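Local atomic coordinates of terminase, small subunit (PDB entry 6EJQ), a protein that probably recognises viral DNA at the packaging initiation site and regulates the large terminase subunit's ATPase, assembling as a nine-membered ring. Residues B[4-7]-B[8-11]; B[116-119]-B[120-124]. All coordinates share one frame; numbering follows the deposited sequence.

Contact 1 (B[4-7]-B[8-11])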
loop_
_atom_site.group_PDB
_atom_site.type_symbol
_atom_site.label_atom_id
_atom_site.label_comp_id
_atom_site.label_asym_id
_atom_site.label_seq_id
_atom_site.Cartn_x
_atom_site.Cartn_y
_atom_site.Cartn_z
ATOM N N MET B 4 13.044 -38.508 26.207
ATOM C CA MET B 4 13.427 -37.390 27.096
ATOM C C MET B 4 14.835 -36.802 26.864
ATOM O O MET B 4 15.110 -35.685 27.306
ATOM C CB MET B 4 13.212 -37.756 28.580
ATOM C CG MET B 4 14.200 -38.732 29.207
ATOM S SD MET B 4 13.650 -39.246 30.857
ATOM C CE MET B 4 13.881 -37.732 31.798
ATOM N N SER B 5 15.715 -37.539 26.187
ATOM C CA SER B 5 17.000 -36.988 25.725
ATOM C C SER B 5 16.779 -35.962 24.601
ATOM O O SER B 5 17.345 -34.862 24.633
ATOM C CB SER B 5 17.938 -38.097 25.233
ATOM O OG SER B 5 19.203 -37.577 24.851
ATOM N N VAL B 6 15.958 -36.340 23.618
ATOM C CA VAL B 6 15.582 -35.453 22.504
ATOM C C VAL B 6 14.751 -34.257 23.014
ATOM O O VAL B 6 14.939 -33.127 22.557
ATOM C CB VAL B 6 14.842 -36.235 21.377
ATOM C CG1 VAL B 6 14.282 -35.292 20.310
ATOM C CG2 VAL B 6 15.780 -37.260 20.735
ATOM N N SER B 7 13.854 -34.513 23.965
ATOM C CA SER B 7 13.073 -33.464 24.625
ATOM C C SER B 7 13.962 -32.403 25.282
ATOM O O SER B 7 13.634 -31.213 25.250
ATOM C CB SER B 7 12.140 -34.075 25.672
ATOM O OG SER B 7 11.477 -33.083 26.430
ATOM N N PHE B 8 15.074 -32.841 25.873
ATOM C CA PHE B 8 16.062 -31.939 26.466
ATOM C C PHE B 8 16.783 -31.145 25.374
ATOM O O PHE B 8 16.887 -29.922 25.474
ATOM C CB PHE B 8 17.066 -32.714 27.335
ATOM C CG PHE B 8 18.181 -31.868 27.896
ATOM C CD1 PHE B 8 17.955 -31.025 28.965
ATOM C CD2 PHE B 8 19.462 -31.930 27.359
ATOM C CE1 PHE B 8 18.981 -30.246 29.485
ATOM C CE2 PHE B 8 20.494 -31.160 27.876
ATOM C CZ PHE B 8 20.252 -30.314 28.942
ATOM N N ARG B 9 17.275 -31.841 24.346
ATOM C CA ARG B 9 17.890 -31.180 23.198
ATOM C C ARG B 9 16.950 -30.125 22.609
ATOM O O ARG B 9 17.352 -28.977 22.422
ATOM C CB ARG B 9 18.286 -32.178 22.106
ATOM C CG ARG B 9 19.062 -31.528 20.965
ATOM C CD ARG B 9 19.406 -32.472 19.816
ATOM N NE ARG B 9 18.257 -33.181 19.245
ATOM C CZ ARG B 9 17.274 -32.622 18.529
ATOM N NH1 ARG B 9 17.245 -31.305 18.285
ATOM N NH2 ARG B 9 16.287 -33.389 18.060
ATOM N N ASP B 10 15.707 -30.519 22.329
ATOM C CA ASP B 10 14.734 -29.618 21.702
ATOM C C ASP B 10 14.455 -28.395 22.557
ATOM O O ASP B 10 14.375 -27.288 22.032
ATOM C CB ASP B 10 13.414 -30.334 21.399
ATOM C CG ASP B 10 13.531 -31.324 20.258
ATOM O OD1 ASP B 10 14.557 -31.311 19.536
ATOM O OD2 ASP B 10 12.582 -32.124 20.086
ATOM N N ARG B 11 14.320 -28.598 23.865
ATOM C CA ARG B 11 14.014 -27.508 24.775
ATOM C C ARG B 11 15.193 -26.520 24.971
ATOM O O ARG B 11 14.963 -25.319 25.131
ATOM C CB ARG B 11 13.497 -28.055 26.106
ATOM C CG ARG B 11 12.925 -26.970 27.007
ATOM C CD ARG B 11 11.763 -27.442 27.872
ATOM N NE ARG B 11 11.436 -26.431 28.882
ATOM C CZ ARG B 11 10.813 -25.270 28.647
ATOM N NH1 ARG B 11 10.402 -24.924 27.421
ATOM N NH2 ARG B 11 10.596 -24.433 29.660
#
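Val-6 meets Arg-9 and Asp-10 through one methyl: CG1 lies 3.6 Å from Arg-9 NH2 and equally far from Asp-10 OD2. The valine lies alongside each of the two, pointing the same way, and the methyl comes to the guanidinium obliquely. Arg-9 curls back toward Val-6 because its chain, extended through chi1 and chi2, bends at chi3 (54°). The bend also brings Arg-9 NH1 to Asp-10 OD1 at 3.0 Å, a salt bridge between sequence neighbours that holds both polar ends beside the valine. These are the first two turns of helix 4-17, in the N-terminal domain, which belongs to the helix-turn-helix clan. Successive i to i+4 backbone bonds carry the turns. Asp-10 N to Val-6 O is short, 2.7 Å, and nearly straight at 167°, whereas Phe-8 N reaches Met-4 O at 3.2 Å from above the carbonyl plane. Phe-8 sends its ring away from the first turn, into the domain, against Leu-29 and Val-33 of helix 22-33 and Glu-41 and Val-45 of helix 39-53. Arg-11 likewise leads away and packs on Leu-29, with a long, weak ion pair to Asp-32.

Contact 2 (B[116-119]-B[120-124])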
loop_
_atom_site.group_PDB
_atom_site.type_symbol
_atom_site.label_atom_id
_atom_site.label_comp_id
_atom_site.label_asym_id
_atom_site.label_seq_id
_atom_site.Cartn_x
_atom_site.Cartn_y
_atom_site.Cartn_z
ATOM N N ALA B 116 -17.100 -9.907 0.643
ATOM C CA ALA B 116 -16.252 -9.953 -0.546
ATOM C C ALA B 116 -14.814 -10.297 -0.182
ATOM O O ALA B 116 -14.182 -11.118 -0.844
ATOM C CB ALA B 116 -16.296 -8.619 -1.285
ATOM N N ALA B 117 -14.316 -9.679 0.881
ATOM C CA ALA B 117 -12.946 -9.904 1.326
ATOM C C ALA B 117 -12.722 -11.349 1.761
ATOM O O ALA B 117 -11.679 -11.930 1.471
ATOM C CB ALA B 117 -12.573 -8.942 2.459
ATOM N N MET B 118 -13.704 -11.922 2.440
ATOM C CA MET B 118 -13.612 -13.302 2.897
ATOM C C MET B 118 -13.658 -14.281 1.726
ATOM O O MET B 118 -12.930 -15.277 1.735
ATOM C CB MET B 118 -14.715 -13.622 3.911
ATOM C CG MET B 118 -14.654 -15.037 4.482
ATOM S SD MET B 118 -13.116 -15.357 5.365
ATOM C CE MET B 118 -13.399 -14.466 6.885
ATOM N N ALA B 119 -14.506 -14.016 0.732
ATOM C CA ALA B 119 -14.563 -14.868 -0.463
ATOM C C ALA B 119 -13.217 -14.891 -1.161
ATOM O O ALA B 119 -12.760 -15.934 -1.610
ATOM C CB ALA B 119 -15.642 -14.407 -1.429
ATOM N N ASP B 120 -12.585 -13.731 -1.228
ATOM C CA ASP B 120 -11.262 -13.604 -1.827
ATOM C C ASP B 120 -10.148 -14.368 -1.082
ATOM O O ASP B 120 -9.275 -14.960 -1.726
ATOM C CB ASP B 120 -10.888 -12.133 -1.942
ATOM C CG ASP B 120 -9.700 -11.921 -2.831
ATOM O OD1 ASP B 120 -9.731 -12.361 -4.001
ATOM O OD2 ASP B 120 -8.731 -11.326 -2.345
ATOM N N ARG B 121 -10.185 -14.348 0.251
ATOM C CA ARG B 121 -9.288 -15.169 1.079
ATOM C C ARG B 121 -9.448 -16.675 0.779
ATOM O O ARG B 121 -8.464 -17.418 0.711
ATOM C CB ARG B 121 -9.566 -14.941 2.558
ATOM C CG ARG B 121 -9.244 -13.549 3.079
ATOM C CD ARG B 121 -7.753 -13.346 3.219
ATOM N NE ARG B 121 -7.431 -12.319 4.200
ATOM C CZ ARG B 121 -6.195 -11.993 4.577
ATOM N NH1 ARG B 121 -5.126 -12.606 4.060
ATOM N NH2 ARG B 121 -6.022 -11.034 5.479
ATOM N N ILE B 122 -10.688 -17.110 0.600
ATOM C CA ILE B 122 -10.977 -18.506 0.310
ATOM C C ILE B 122 -10.525 -18.843 -1.108
ATOM O O ILE B 122 -9.916 -19.889 -1.326
ATOM C CB ILE B 122 -12.474 -18.827 0.527
ATOM C CG1 ILE B 122 -12.853 -18.643 1.998
ATOM C CG2 ILE B 122 -12.810 -20.241 0.092
ATOM C CD1 ILE B 122 -14.329 -18.387 2.210
ATOM N N MET B 123 -10.803 -17.955 -2.060
ATOM C CA MET B 123 -10.366 -18.153 -3.454
ATOM C C MET B 123 -8.844 -18.174 -3.609
ATOM O O MET B 123 -8.327 -18.955 -4.399
ATOM C CB MET B 123 -10.992 -17.110 -4.394
ATOM C CG MET B 123 -12.500 -17.278 -4.579
ATOM S SD MET B 123 -13.241 -16.144 -5.776
ATOM C CE MET B 123 -13.192 -14.596 -4.887
ATOM N N LYS B 124 -8.144 -17.316 -2.862
ATOM C CA LYS B 124 -6.676 -17.300 -2.835
ATOM C C LYS B 124 -6.058 -18.611 -2.386
ATOM O O LYS B 124 -4.998 -18.995 -2.887
ATOM C CB LYS B 124 -6.165 -16.203 -1.907
ATOM C CG LYS B 124 -6.349 -14.805 -2.454
ATOM C CD LYS B 124 -5.086 -14.273 -3.103
ATOM C CE LYS B 124 -5.287 -12.859 -3.655
ATOM N NZ LYS B 124 -5.911 -11.915 -2.680
#
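Ile-122 CG1 stands beside the backbone N (chi1 -64°), which carries CD1 back along the helix to Met-118, while Met-123, its CG likewise beside the backbone N and its chain bent at chi3 (-73°), folds CE back toward Ala-119. Both are i to i+4 contacts within helix 112-139, which packs against helix 59-95 as the second long helix of a helical hairpin in the C-terminal domain. The Met-118 and Ile-122 side chains cross at a slant, CG of the methionine 4.1 Å from CD1 of the isoleucine; both rest on Tyr-84 of helix 59-95, where Ile-122 also meets Leu-80 and Leu-81. On another flank Met-123 CE lies 4.2 Å from Ala-119 CB and 3.6 Å from Ala-119 O, the same carbonyl that accepts Met-123 N at 2.8 Å. The small Ala-119 packs on Phe-76 of a neighbouring subunit, and Met-123 on Ala-73 of that subunit, so this flank is part of the ring interface. Asp-120 divides its carboxylate between two lysines: OD1 forms a salt bridge with Lys-124 of the same neighbouring subunit, and OD2 pairs with Lys-124 of its own chain. That sharing would probably favour the charged carboxylate. Within the chain, Lys-124 NZ reaches Asp-120 OD2 at 2.9 Å from the syn side, 30° out of the carboxylate plane.

In the fold
From the N terminus the chain enters contact 1 at once, in the first turns of helix 4-17, whose inner face joins helices 22-33 and 39-53 in the N-terminal domain. It then runs out along helix 59-95 and returns through helix 112-139, where contact 2 lies near the start. Each contact joins adjoining turns of a single helix, so neither closes a loop; they follow in series and neither nest nor cross. The centres of contact 1 and contact 2 lie about 41 Å apart, on opposite sides of the chain's centre. Contact 1 is at the surface and touches no other subunit of the assembly, whereas 116-124 is largely buried between helix 59-95 and two neighbouring subunits.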